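Local coordinates for alginate lyase (Paenibacillus sp. FPU-7, PDB 6KFN), which cleaves the polysaccharide alginate, as a lyase that breaks its glycosidic linkages by beta-elimination and is built as a right-handed parallel beta-helix, at residues V104-L109 and V119-G124; A9-L14 and G37-E42; I215-N220 and A254-N259; L109-I114 and N128-S133; A62-Y67 and Y73-T78. One frame throughout, in Å; residues are numbered along the deposited sequence.

In the fold
From the N terminus, contact 2 comes first: residues 9-14 open helix 11-19, and the chain comes back against it at strand 39-41, an outermost strand of its parallel sheet. Contact 5 follows, its segments only five residues apart in the chain, where strand 63-65 turns into the same sheet at strand 73-77. Contacts 1 and 4 come next and cross, sharing Leu109: segments 104-109, 109-114, 119-124 and 128-133 run around the helix interior and join its walls. Contact 3 closes a 33-residue loop much further on, its centre about 36 Å from that of contact 2. None nests within another; contacts 1, 3, 4 and 5 join different walls of the solenoid.

Contact 1 (V104-L109 and V119-G124); sequences VQMDGL and VHFRDG
Across the apolar interior of the right-handed beta-helix, Met106 on strand 105-107 reaches Val119 and Phe121 on strand 119-122, which belongs to a different wall of the solenoid. The backbones stay far apart, with 10.3 Å between Met106 CA and Val119 CA, and side chains alone span the distance. Met106 and Phe121 come from opposite directions, and the methyl CE of Met106 lies 3.7 Å from Phe121 CE1, with Phe121 CZ next at 3.9 Å from the same CE. The approach is oblique to the ring. Met106 is bent at its last torsion (chi3 -81°), which swings CE off the run of the chain and onto the ring. SD keeps a looser apolar contact with Val119, 4.5 Å from its CG1. Ile130, on the next coil, touches both Met106 and Val119 and continues the apolar filling along the axis. The residues alternating with these turn polar ends away from the interior: Asp107 forms a salt bridge with Arg131, Arg122 one with Asp99, and the His120 ring is bonded by Glu117 at ND1 and Gly152 O at NE2. No hydrogen bond joins the two segments. Cohesion here is therefore dispersive, between a flexible, polarisable thioether and the carbons of a ring and a valine: side-chain packing, and no directed polar bond, joins the two walls at this point.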
# COMPACT_ATOMS: atom_id res chain seq x y z
N VAL A 104 -5.47 10.52 -5.95
CA VAL A 104 -6.22 9.30 -6.23
C VAL A 104 -6.76 8.78 -4.91
O VAL A 104 -6.05 8.72 -3.91
CB VAL A 104 -5.31 8.27 -6.90
CG1 VAL A 104 -6.00 6.94 -7.08
CG2 VAL A 104 -4.78 8.80 -8.24
N GLN A 105 -8.05 8.40 -4.90
CA GLN A 105 -8.69 7.80 -3.74
C GLN A 105 -9.08 6.37 -4.06
O GLN A 105 -9.93 6.13 -4.92
CB GLN A 105 -9.93 8.60 -3.36
CG GLN A 105 -9.67 10.03 -3.01
CD GLN A 105 -10.89 10.70 -2.46
OE1 GLN A 105 -11.00 10.89 -1.27
NE2 GLN A 105 -11.87 10.95 -3.27
N MET A 106 -8.45 5.44 -3.37
CA MET A 106 -8.74 4.01 -3.46
C MET A 106 -9.54 3.62 -2.21
O MET A 106 -9.09 3.90 -1.09
CB MET A 106 -7.44 3.23 -3.52
CG MET A 106 -6.74 3.39 -4.85
SD MET A 106 -5.02 2.88 -4.86
CE MET A 106 -4.29 4.36 -4.13
N ASP A 107 -10.71 3.01 -2.39
CA ASP A 107 -11.61 2.77 -1.26
C ASP A 107 -12.36 1.47 -1.49
O ASP A 107 -12.92 1.27 -2.56
CB ASP A 107 -12.56 3.98 -1.16
CG ASP A 107 -13.36 4.08 0.12
OD1 ASP A 107 -13.44 3.12 0.89
OD2 ASP A 107 -13.84 5.22 0.39
N GLY A 108 -12.39 0.59 -0.50
CA GLY A 108 -13.20 -0.61 -0.60
C GLY A 108 -12.60 -1.64 -1.53
O GLY A 108 -13.36 -2.42 -2.13
N LEU A 109 -11.28 -1.69 -1.67
CA LEU A 109 -10.63 -2.60 -2.57
C LEU A 109 -10.22 -3.89 -1.88
O LEU A 109 -9.93 -3.92 -0.68
CB LEU A 109 -9.39 -1.94 -3.19
CG LEU A 109 -9.63 -0.57 -3.83
CD1 LEU A 109 -8.39 -0.15 -4.59
CD2 LEU A 109 -10.84 -0.58 -4.76
N VAL A 119 0.24 -2.66 -3.80
CA VAL A 119 0.02 -1.27 -4.20
C VAL A 119 1.36 -0.57 -4.16
O VAL A 119 2.08 -0.69 -3.16
CB VAL A 119 -0.99 -0.57 -3.29
CG1 VAL A 119 -1.16 0.92 -3.64
CG2 VAL A 119 -2.34 -1.29 -3.36
N HIS A 120 1.69 0.22 -5.18
CA HIS A 120 2.95 0.94 -5.22
C HIS A 120 2.71 2.37 -5.66
O HIS A 120 2.20 2.62 -6.75
CB HIS A 120 3.90 0.25 -6.16
CG HIS A 120 5.34 0.70 -6.09
ND1 HIS A 120 6.34 -0.15 -6.44
CD2 HIS A 120 5.94 1.84 -5.67
CE1 HIS A 120 7.51 0.46 -6.31
NE2 HIS A 120 7.29 1.69 -5.89
N PHE A 121 3.04 3.33 -4.77
CA PHE A 121 3.02 4.76 -5.09
C PHE A 121 4.41 5.13 -5.61
O PHE A 121 5.38 5.07 -4.85
CB PHE A 121 2.72 5.59 -3.85
CG PHE A 121 1.40 5.27 -3.19
CD1 PHE A 121 0.25 5.84 -3.64
CD2 PHE A 121 1.33 4.41 -2.12
CE1 PHE A 121 -0.97 5.57 -3.05
CE2 PHE A 121 0.12 4.13 -1.52
CZ PHE A 121 -1.05 4.73 -1.99
N ARG A 122 4.53 5.47 -6.89
CA ARG A 122 5.85 5.62 -7.51
C ARG A 122 5.93 6.92 -8.29
O ARG A 122 4.93 7.52 -8.71
CB ARG A 122 6.13 4.39 -8.40
CG ARG A 122 7.59 4.20 -8.79
CD ARG A 122 7.85 2.90 -9.52
NE ARG A 122 7.24 2.93 -10.85
CZ ARG A 122 7.29 1.91 -11.70
NH1 ARG A 122 7.94 0.80 -11.40
NH2 ARG A 122 6.69 2.01 -12.88
N ASP A 123 7.18 7.33 -8.55
CA ASP A 123 7.46 8.42 -9.49
C ASP A 123 6.67 9.67 -9.13
O ASP A 123 5.97 10.27 -9.94
CB ASP A 123 7.24 7.99 -10.94
CG ASP A 123 7.83 8.92 -11.95
OD1 ASP A 123 8.79 9.64 -11.62
OD2 ASP A 123 7.36 8.90 -13.11
N GLY A 124 6.83 10.10 -7.87
CA GLY A 124 6.25 11.36 -7.44
C GLY A 124 4.78 11.30 -7.06
O GLY A 124 4.22 12.35 -6.72

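Contact 2 (A9-L14 and G37-E42); sequences ATASCL and GSFKAE
Lys40 NZ is gripped by Ser38 O at 2.9 Å and, weakly, by Tyr73 OH on the neighbouring strand; this polar grip lies on the outer side of strand 39-41, while Phe39 turns inward against helix 11-19 at the N-terminal end of the beta-helix. The ammonium meets the carbonyl 25° out of its plane. Inside, Leu14 and Phe39 cross at about a right angle, and the contact is a CH-pi one: Leu14 CD2 stands 3.6 Å from the centroid of the Phe39 ring and only 6° off its normal. With CG anti to the backbone N (chi1 174°), Leu14 drops this methyl onto the ring from the start of the helix. Ala11, one turn earlier, brings CB to 4.1 Å from Phe39 CZ. Thr10 is the N-cap, its carbonyl O taking the first helical bond from Leu14 N, and the Cys8-Cys13 disulfide ties the helix start to the strand before it. Leu14 also touches Ile27 and Leu29 of strand 25-29, so the helix packs on two parts of the solenoid's end. The far face of the Phe39 ring is met by backbone: Gly37 C lies 3.9 Å above its plane, offset toward the rim.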
# COMPACT_ATOMS: atom_id res chain seq x y z
N ALA A 9 -19.53 -4.35 -18.88
CA ALA A 9 -19.52 -5.75 -18.46
C ALA A 9 -18.51 -6.60 -19.24
O ALA A 9 -18.49 -7.81 -19.07
CB ALA A 9 -20.92 -6.36 -18.55
N THR A 10 -17.66 -5.96 -20.06
CA THR A 10 -16.59 -6.65 -20.76
C THR A 10 -15.30 -5.83 -20.64
O THR A 10 -15.31 -4.62 -20.42
CB THR A 10 -16.88 -6.83 -22.24
OG1 THR A 10 -16.84 -5.54 -22.87
CG2 THR A 10 -18.24 -7.50 -22.47
N ALA A 11 -14.21 -6.55 -20.80
CA ALA A 11 -12.89 -5.93 -20.84
C ALA A 11 -12.76 -4.93 -21.97
O ALA A 11 -12.16 -3.86 -21.79
CB ALA A 11 -11.79 -7.00 -20.92
N SER A 12 -13.35 -5.22 -23.12
CA SER A 12 -13.27 -4.28 -24.23
C SER A 12 -13.98 -2.98 -23.89
O SER A 12 -13.48 -1.89 -24.19
CB SER A 12 -13.84 -4.90 -25.50
OG SER A 12 -15.22 -5.11 -25.37
N CYS A 13 -15.15 -3.06 -23.23
CA CYS A 13 -15.86 -1.86 -22.79
C CYS A 13 -15.00 -1.05 -21.84
O CYS A 13 -14.86 0.16 -21.98
CB CYS A 13 -17.18 -2.26 -22.17
SG CYS A 13 -18.27 -0.94 -21.66
N LEU A 14 -14.37 -1.73 -20.87
CA LEU A 14 -13.54 -1.02 -19.90
C LEU A 14 -12.34 -0.37 -20.56
O LEU A 14 -12.02 0.79 -20.29
CB LEU A 14 -13.12 -1.99 -18.79
CG LEU A 14 -12.13 -1.37 -17.79
CD1 LEU A 14 -12.64 -0.12 -17.12
CD2 LEU A 14 -11.80 -2.44 -16.72
N GLY A 37 -7.15 -7.93 -18.26
CA GLY A 37 -6.39 -6.98 -19.01
C GLY A 37 -5.32 -6.37 -18.13
O GLY A 37 -5.23 -6.65 -16.92
N SER A 38 -4.58 -5.48 -18.78
CA SER A 38 -3.62 -4.60 -18.11
C SER A 38 -4.18 -3.19 -18.27
O SER A 38 -3.91 -2.51 -19.25
CB SER A 38 -2.23 -4.75 -18.70
OG SER A 38 -1.87 -6.12 -18.76
N PHE A 39 -5.04 -2.78 -17.37
CA PHE A 39 -5.84 -1.56 -17.60
C PHE A 39 -5.08 -0.31 -17.19
O PHE A 39 -4.36 -0.31 -16.20
CB PHE A 39 -7.12 -1.71 -16.79
CG PHE A 39 -7.96 -2.86 -17.29
CD1 PHE A 39 -8.54 -2.81 -18.55
CD2 PHE A 39 -8.15 -3.98 -16.51
CE1 PHE A 39 -9.25 -3.90 -19.04
CE2 PHE A 39 -8.85 -5.08 -16.98
CZ PHE A 39 -9.40 -5.02 -18.25
N LYS A 40 -5.23 0.76 -17.99
CA LYS A 40 -4.46 1.99 -17.88
C LYS A 40 -5.36 3.20 -17.67
O LYS A 40 -6.14 3.56 -18.55
CB LYS A 40 -3.59 2.19 -19.13
CG LYS A 40 -2.56 1.07 -19.37
CD LYS A 40 -1.96 1.16 -20.77
CE LYS A 40 -1.09 -0.04 -21.07
NZ LYS A 40 -1.86 -1.33 -20.98
N ALA A 41 -5.25 3.80 -16.50
CA ALA A 41 -5.99 5.00 -16.13
C ALA A 41 -5.05 6.20 -16.31
O ALA A 41 -4.25 6.50 -15.43
CB ALA A 41 -6.51 4.87 -14.70
N GLU A 42 -5.11 6.82 -17.50
CA GLU A 42 -4.12 7.81 -17.94
C GLU A 42 -4.60 9.26 -17.85
O GLU A 42 -3.80 10.16 -17.62
CB GLU A 42 -3.67 7.54 -19.39
CG GLU A 42 -2.96 6.23 -19.59
CD GLU A 42 -2.50 5.93 -21.01
OE1 GLU A 42 -2.96 6.57 -21.97
OE2 GLU A 42 -1.68 5.03 -21.17

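Contact 3 (I215-N220 and A254-N259); sequences IDVKGN and ATFTGN
At Val217, chi1 of -178° sends CG1, which lies anti to the backbone N, and CG2, anti to the carbonyl carbon, to different partners on strand 254-257. CG1 meets the methyl of Ala254, 4.1 Å from its CB; CG2 meets the end of the Phe256 ring, 4.0 Å from CZ. Phe256, with CG beside the backbone N (chi1 -63°), points across from another wall, so that ring and valine come at each other from opposite directions, the methyl lying oblique to the ring. The pairs bridge two walls of the beta-helix through its interior; strands 223-230 and 241-243 lie between the two segments in the chain. Phe256 also rests on Phe241, their planes about 25° apart, and on Ile224 and Val243, while Ala222 touches Val217. On the backbone side, Asn284 ND2 is hydrogen-bonded to Phe256 O. A bound sodium ion lies about 10 Å from the Val217 side chain. Separately, the Val217 backbone pairs with Gln242, which with Tyr210 and Asp212 forms a sodium site. No hydrogen bond crosses between the segments; the contact rests on van der Waals packing of valine, alanine and phenylalanine in the interior, next to the strand that carries Gln242.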
# COMPACT_ATOMS: atom_id res chain seq x y z
N ILE A 215 6.12 -2.91 9.29
CA ILE A 215 6.42 -1.69 8.58
C ILE A 215 7.92 -1.45 8.69
O ILE A 215 8.52 -1.65 9.76
CB ILE A 215 5.67 -0.45 9.15
CG1 ILE A 215 4.16 -0.73 9.21
CG2 ILE A 215 5.99 0.79 8.32
CD1 ILE A 215 3.33 0.41 9.77
N ASP A 216 8.54 -1.02 7.60
CA ASP A 216 9.89 -0.45 7.61
C ASP A 216 9.77 0.98 7.12
O ASP A 216 9.21 1.22 6.05
CB ASP A 216 10.86 -1.24 6.75
CG ASP A 216 12.33 -0.88 7.00
OD1 ASP A 216 12.61 -0.17 7.99
OD2 ASP A 216 13.16 -1.36 6.19
N VAL A 217 10.27 1.91 7.93
CA VAL A 217 10.19 3.35 7.64
C VAL A 217 11.58 3.83 7.26
O VAL A 217 12.47 3.90 8.10
CB VAL A 217 9.68 4.16 8.82
CG1 VAL A 217 9.57 5.62 8.42
CG2 VAL A 217 8.35 3.63 9.33
N LYS A 218 11.73 4.11 5.99
CA LYS A 218 12.96 4.72 5.46
C LYS A 218 12.78 6.17 4.97
O LYS A 218 13.72 7.00 4.66
CB LYS A 218 13.56 3.84 4.36
CG LYS A 218 14.27 2.64 4.94
CD LYS A 218 14.36 1.50 4.00
CE LYS A 218 13.00 0.91 3.87
NZ LYS A 218 13.01 -0.54 3.55
N GLY A 219 11.48 6.60 4.81
CA GLY A 219 11.15 7.99 4.52
C GLY A 219 11.14 8.83 5.78
O GLY A 219 11.44 8.36 6.88
N ASN A 220 10.79 10.10 5.58
CA ASN A 220 10.76 11.09 6.64
C ASN A 220 9.32 11.48 6.97
O ASN A 220 8.40 11.37 6.15
CB ASN A 220 11.54 12.34 6.29
CG ASN A 220 13.04 12.09 6.35
OD1 ASN A 220 13.49 10.98 6.65
ND2 ASN A 220 13.82 13.12 6.07
N ALA A 254 10.16 9.79 12.37
CA ALA A 254 9.04 8.87 12.33
C ALA A 254 8.28 8.94 13.66
O ALA A 254 8.91 8.98 14.71
CB ALA A 254 9.53 7.44 12.13
N THR A 255 6.98 9.01 13.63
CA THR A 255 6.17 9.10 14.84
C THR A 255 5.29 7.87 14.95
O THR A 255 4.60 7.53 14.01
CB THR A 255 5.32 10.37 14.82
OG1 THR A 255 6.15 11.51 14.73
CG2 THR A 255 4.40 10.45 16.04
N PHE A 256 5.31 7.23 16.13
CA PHE A 256 4.52 6.04 16.40
C PHE A 256 3.66 6.30 17.63
O PHE A 256 4.19 6.36 18.74
CB PHE A 256 5.43 4.83 16.69
CG PHE A 256 6.29 4.43 15.52
CD1 PHE A 256 7.53 5.02 15.29
CD2 PHE A 256 5.86 3.45 14.62
CE1 PHE A 256 8.31 4.66 14.22
CE2 PHE A 256 6.65 3.09 13.53
CZ PHE A 256 7.88 3.68 13.34
N THR A 257 2.36 6.45 17.44
CA THR A 257 1.48 6.73 18.56
C THR A 257 0.27 5.82 18.54
O THR A 257 -0.34 5.56 17.52
CB THR A 257 1.04 8.18 18.65
OG1 THR A 257 0.37 8.52 17.48
CG2 THR A 257 2.21 9.09 18.84
N GLY A 258 -0.12 5.36 19.74
CA GLY A 258 -1.40 4.70 19.88
C GLY A 258 -1.51 3.34 19.20
O GLY A 258 -2.64 2.91 18.97
N ASN A 259 -0.41 2.69 18.89
CA ASN A 259 -0.45 1.39 18.22
C ASN A 259 -0.51 0.29 19.29
O ASN A 259 0.02 0.47 20.38
CB ASN A 259 0.79 1.19 17.35
CG ASN A 259 0.90 2.26 16.28
OD1 ASN A 259 0.17 2.25 15.30
ND2 ASN A 259 1.82 3.20 16.48

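Contact 4 (L109-I114 and N128-S133); sequences LEIYDI and NIIRNS
Leu109 starts the segment with a hydrogen bond across to the other: its backbone N gives to Ser133 OG at 3.0 Å, moderately bent, at 158°. Its side chain packs alongside the same serine, CB lying 3.5 Å from Ser133 OG, and the methylene of Ser133 in turn closes to 3.3 Å between Ser133 CB and Leu109 O. At Glu110 the side chain turns outward, where OE2 is bonded by Tyr136 OH. Ile111 points back into the beta-helix, its CD1 meeting Ile130 CD1 at 4.5 Å, a loose methyl-to-methyl contact; Val119 and Ile96, from strands of another wall, also touch Ile111. Tyr112 lies outward again, with its ring almost parallel to that of Tyr136 on the next coil. The chain then turns a corner at Asp113, whose OD1 accepts from Asn137 ND2, and strand 110-112 gives way to another wall of the solenoid. On the opposite segment Ser133 OG donates to Arg131 O at 2.8 Å, from above the carbonyl plane (52° out of it). OG sits beside its own backbone N (chi1 -66°), which places it between the carbonyl two residues back and the Leu109 amide. This buried hydroxyl thus donates once and accepts once, and that double use ties the bend at residues 131-133 to the turn preceding strand 110-112 on the adjacent coil.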
# COMPACT_ATOMS: atom_id res chain seq x y z
N LEU A 109 -11.28 -1.69 -1.67
CA LEU A 109 -10.63 -2.60 -2.57
C LEU A 109 -10.22 -3.89 -1.88
O LEU A 109 -9.93 -3.92 -0.68
CB LEU A 109 -9.39 -1.94 -3.19
CG LEU A 109 -9.63 -0.57 -3.83
CD1 LEU A 109 -8.39 -0.15 -4.59
CD2 LEU A 109 -10.84 -0.58 -4.76
N GLU A 110 -10.15 -4.95 -2.67
CA GLU A 110 -9.64 -6.24 -2.22
C GLU A 110 -8.58 -6.65 -3.24
O GLU A 110 -8.94 -6.91 -4.40
CB GLU A 110 -10.78 -7.25 -2.11
CG GLU A 110 -10.37 -8.59 -1.57
CD GLU A 110 -11.47 -9.63 -1.51
OE1 GLU A 110 -12.65 -9.29 -1.67
OE2 GLU A 110 -11.12 -10.81 -1.34
N ILE A 111 -7.31 -6.68 -2.82
CA ILE A 111 -6.18 -6.84 -3.72
C ILE A 111 -5.42 -8.08 -3.27
O ILE A 111 -4.99 -8.14 -2.11
CB ILE A 111 -5.27 -5.60 -3.70
CG1 ILE A 111 -6.08 -4.36 -4.07
CG2 ILE A 111 -4.06 -5.81 -4.59
CD1 ILE A 111 -5.34 -3.07 -3.89
N TYR A 112 -5.29 -9.08 -4.15
CA TYR A 112 -4.81 -10.37 -3.69
C TYR A 112 -4.29 -11.20 -4.84
O TYR A 112 -4.66 -11.01 -6.01
CB TYR A 112 -5.95 -11.15 -2.96
CG TYR A 112 -7.15 -11.39 -3.86
CD1 TYR A 112 -8.11 -10.39 -4.02
CD2 TYR A 112 -7.32 -12.55 -4.60
CE1 TYR A 112 -9.17 -10.51 -4.86
CE2 TYR A 112 -8.44 -12.69 -5.49
CZ TYR A 112 -9.34 -11.63 -5.60
OH TYR A 112 -10.46 -11.64 -6.43
N ASP A 113 -3.45 -12.17 -4.48
CA ASP A 113 -2.85 -13.11 -5.43
C ASP A 113 -2.04 -12.35 -6.49
O ASP A 113 -2.28 -12.38 -7.69
CB ASP A 113 -3.84 -14.09 -6.04
CG ASP A 113 -4.43 -15.05 -5.03
OD1 ASP A 113 -3.85 -15.28 -3.96
OD2 ASP A 113 -5.53 -15.58 -5.35
N ILE A 114 -1.02 -11.65 -5.97
CA ILE A 114 -0.16 -10.74 -6.70
C ILE A 114 1.27 -11.29 -6.68
O ILE A 114 1.75 -11.76 -5.65
CB ILE A 114 -0.21 -9.33 -6.04
CG1 ILE A 114 -1.64 -8.78 -5.99
CG2 ILE A 114 0.71 -8.37 -6.73
CD1 ILE A 114 -2.33 -8.64 -7.33
N ASN A 128 -2.30 10.91 -2.26
CA ASN A 128 -3.25 9.84 -2.54
C ASN A 128 -3.70 9.21 -1.23
O ASN A 128 -3.07 9.40 -0.19
CB ASN A 128 -2.60 8.79 -3.42
CG ASN A 128 -2.03 9.39 -4.70
OD1 ASN A 128 -2.81 9.85 -5.54
ND2 ASN A 128 -0.72 9.36 -4.87
N ILE A 129 -4.78 8.43 -1.29
CA ILE A 129 -5.25 7.67 -0.14
C ILE A 129 -5.70 6.29 -0.59
O ILE A 129 -6.35 6.16 -1.61
CB ILE A 129 -6.34 8.40 0.65
CG1 ILE A 129 -6.72 7.64 1.93
CG2 ILE A 129 -7.54 8.74 -0.20
CD1 ILE A 129 -7.42 8.49 2.94
N ILE A 130 -5.37 5.30 0.20
CA ILE A 130 -6.02 4.00 0.16
C ILE A 130 -6.66 3.77 1.51
O ILE A 130 -5.99 3.85 2.55
CB ILE A 130 -5.09 2.86 -0.30
CG1 ILE A 130 -5.88 1.55 -0.35
CG2 ILE A 130 -3.83 2.73 0.54
CD1 ILE A 130 -5.20 0.43 -1.12
N ARG A 131 -7.97 3.48 1.50
CA ARG A 131 -8.72 3.33 2.71
C ARG A 131 -9.66 2.14 2.60
O ARG A 131 -10.09 1.74 1.50
CB ARG A 131 -9.47 4.59 3.08
CG ARG A 131 -10.54 5.00 2.14
CD ARG A 131 -11.51 5.94 2.83
NE ARG A 131 -11.08 7.31 2.70
CZ ARG A 131 -11.32 8.03 1.62
NH1 ARG A 131 -11.96 7.51 0.61
NH2 ARG A 131 -10.89 9.27 1.56
N ASN A 132 -10.01 1.58 3.75
CA ASN A 132 -11.11 0.61 3.83
C ASN A 132 -10.92 -0.52 2.81
O ASN A 132 -11.83 -0.88 2.08
CB ASN A 132 -12.47 1.28 3.62
CG ASN A 132 -12.69 2.42 4.55
OD1 ASN A 132 -12.26 2.39 5.70
ND2 ASN A 132 -13.38 3.46 4.06
N SER A 133 -9.71 -1.08 2.78
CA SER A 133 -9.32 -2.06 1.79
C SER A 133 -8.58 -3.21 2.47
O SER A 133 -8.11 -3.06 3.58
CB SER A 133 -8.40 -1.40 0.72
OG SER A 133 -9.12 -0.42 -0.04

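Contact 5 (A62-Y67 and Y73-T78); sequences AVLSGY and YSLYVT
Leu64 directs its side chain at the other segment, while Ser74 and Leu75 present their side chains from the flank. The methyl CD1 of Leu64 comes to 4.3 Å from Leu75 CB, so the leucine pair meets branch end against the base of the partner and not end to end. Nearer the backbone the serine methylene slides in beside the leucine: Ser74 CB is 3.8 Å from Leu64 O, and the two CB atoms of Leu64 and Ser74 are 4.5 Å apart. Ser74 has two conformers; in the one described, OG lies beside the backbone N and is hydrogen-bonded to Thr90 O on the next coil. All this lies in a corner of the right-handed beta-helix: strand 63-65 runs in one wall, a short loop follows, and the chain bends at Ser74 before strand 75-77 enters the next wall. Leu75 goes on from the corner to Ile84 of strand 82-85, in the apolar interior. Gly66, which has no side chain, brings its CA to 4.4 Å from Tyr73 O. Ser65 turns away from the second segment, its OG giving to Gly66 O at 2.8 Å, in the carbonyl plane and on a lone pair. Tyr73 also turns outward, and one face of its ring is met by Tyr76 CB, 3.4 Å above the plane and toward the rim.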
# COMPACT_ATOMS: atom_id res chain seq x y z
N ALA A 62 -16.99 -6.46 -8.96
CA ALA A 62 -16.22 -6.65 -10.18
C ALA A 62 -14.75 -6.88 -9.85
O ALA A 62 -14.22 -6.32 -8.89
CB ALA A 62 -16.39 -5.42 -11.07
N VAL A 63 -14.10 -7.66 -10.71
CA VAL A 63 -12.71 -8.05 -10.56
C VAL A 63 -11.90 -7.55 -11.75
O VAL A 63 -12.27 -7.81 -12.89
CB VAL A 63 -12.54 -9.57 -10.48
CG1 VAL A 63 -11.07 -9.96 -10.31
CG2 VAL A 63 -13.38 -10.17 -9.34
N LEU A 64 -10.79 -6.85 -11.47
CA LEU A 64 -9.79 -6.57 -12.48
C LEU A 64 -8.67 -7.59 -12.33
O LEU A 64 -7.99 -7.63 -11.31
CB LEU A 64 -9.21 -5.15 -12.35
CG LEU A 64 -10.20 -4.00 -12.32
CD1 LEU A 64 -9.45 -2.68 -12.36
CD2 LEU A 64 -11.18 -4.09 -13.46
N SER A 65 -8.52 -8.45 -13.35
CA SER A 65 -7.48 -9.47 -13.32
C SER A 65 -6.44 -9.21 -14.40
O SER A 65 -6.81 -8.88 -15.54
CB SER A 65 -8.06 -10.84 -13.56
OG SER A 65 -7.02 -11.82 -13.52
N GLY A 66 -5.15 -9.38 -14.08
CA GLY A 66 -4.17 -9.48 -15.14
C GLY A 66 -4.22 -10.84 -15.81
O GLY A 66 -5.06 -11.70 -15.51
N TYR A 67 -3.27 -11.05 -16.71
CA TYR A 67 -3.15 -12.30 -17.44
C TYR A 67 -2.34 -13.35 -16.72
O TYR A 67 -2.50 -14.54 -17.03
CB TYR A 67 -2.46 -12.05 -18.76
CG TYR A 67 -3.22 -11.09 -19.63
CD1 TYR A 67 -4.35 -11.50 -20.31
CD2 TYR A 67 -2.79 -9.78 -19.79
CE1 TYR A 67 -5.05 -10.65 -21.13
CE2 TYR A 67 -3.47 -8.90 -20.60
CZ TYR A 67 -4.60 -9.35 -21.29
OH TYR A 67 -5.30 -8.49 -22.10
N TYR A 73 0.06 -5.70 -14.46
CA TYR A 73 -0.56 -5.05 -13.31
C TYR A 73 -2.05 -5.24 -13.47
O TYR A 73 -2.57 -5.47 -14.57
CB TYR A 73 -0.21 -3.59 -13.28
CG TYR A 73 -0.24 -2.98 -14.64
CD1 TYR A 73 -1.41 -2.61 -15.22
CD2 TYR A 73 0.95 -2.75 -15.33
CE1 TYR A 73 -1.44 -2.03 -16.49
CE2 TYR A 73 0.95 -2.17 -16.59
CZ TYR A 73 -0.24 -1.82 -17.17
OH TYR A 73 -0.29 -1.25 -18.40
N SER A 74 -2.76 -5.14 -12.36
CA SER A 74 -4.20 -5.13 -12.50
C SER A 74 -4.68 -3.77 -13.00
O SER A 74 -5.55 -3.67 -13.87
CB SER A 74 -4.91 -5.46 -11.21
OG SER A 74 -4.39 -6.64 -10.57
N LEU A 75 -4.09 -2.69 -12.47
CA LEU A 75 -4.44 -1.33 -12.85
C LEU A 75 -3.19 -0.47 -12.72
O LEU A 75 -2.51 -0.52 -11.70
CB LEU A 75 -5.56 -0.82 -11.94
CG LEU A 75 -6.10 0.58 -12.25
CD1 LEU A 75 -6.79 0.64 -13.65
CD2 LEU A 75 -7.05 1.03 -11.17
N TYR A 76 -2.93 0.34 -13.74
CA TYR A 76 -1.79 1.26 -13.79
C TYR A 76 -2.36 2.67 -13.90
O TYR A 76 -2.99 2.99 -14.91
CB TYR A 76 -0.90 0.94 -14.98
CG TYR A 76 0.34 1.78 -15.14
CD1 TYR A 76 1.04 2.28 -14.07
CD2 TYR A 76 0.83 2.08 -16.39
CE1 TYR A 76 2.23 2.99 -14.23
CE2 TYR A 76 2.01 2.79 -16.57
CZ TYR A 76 2.69 3.25 -15.49
OH TYR A 76 3.84 3.95 -15.71
N VAL A 77 -2.16 3.50 -12.87
CA VAL A 77 -2.74 4.84 -12.80
C VAL A 77 -1.61 5.84 -13.00
O VAL A 77 -0.65 5.86 -12.22
CB VAL A 77 -3.44 5.07 -11.45
CG1 VAL A 77 -4.13 6.44 -11.47
CG2 VAL A 77 -4.43 3.96 -11.12
N THR A 78 -1.75 6.70 -14.02
CA THR A 78 -0.78 7.72 -14.36
C THR A 78 -1.38 9.10 -14.43
O THR A 78 -0.66 10.05 -14.75
CB THR A 78 -0.02 7.39 -15.65
OG1 THR A 78 -0.96 7.17 -16.69
CG2 THR A 78 0.86 6.18 -15.48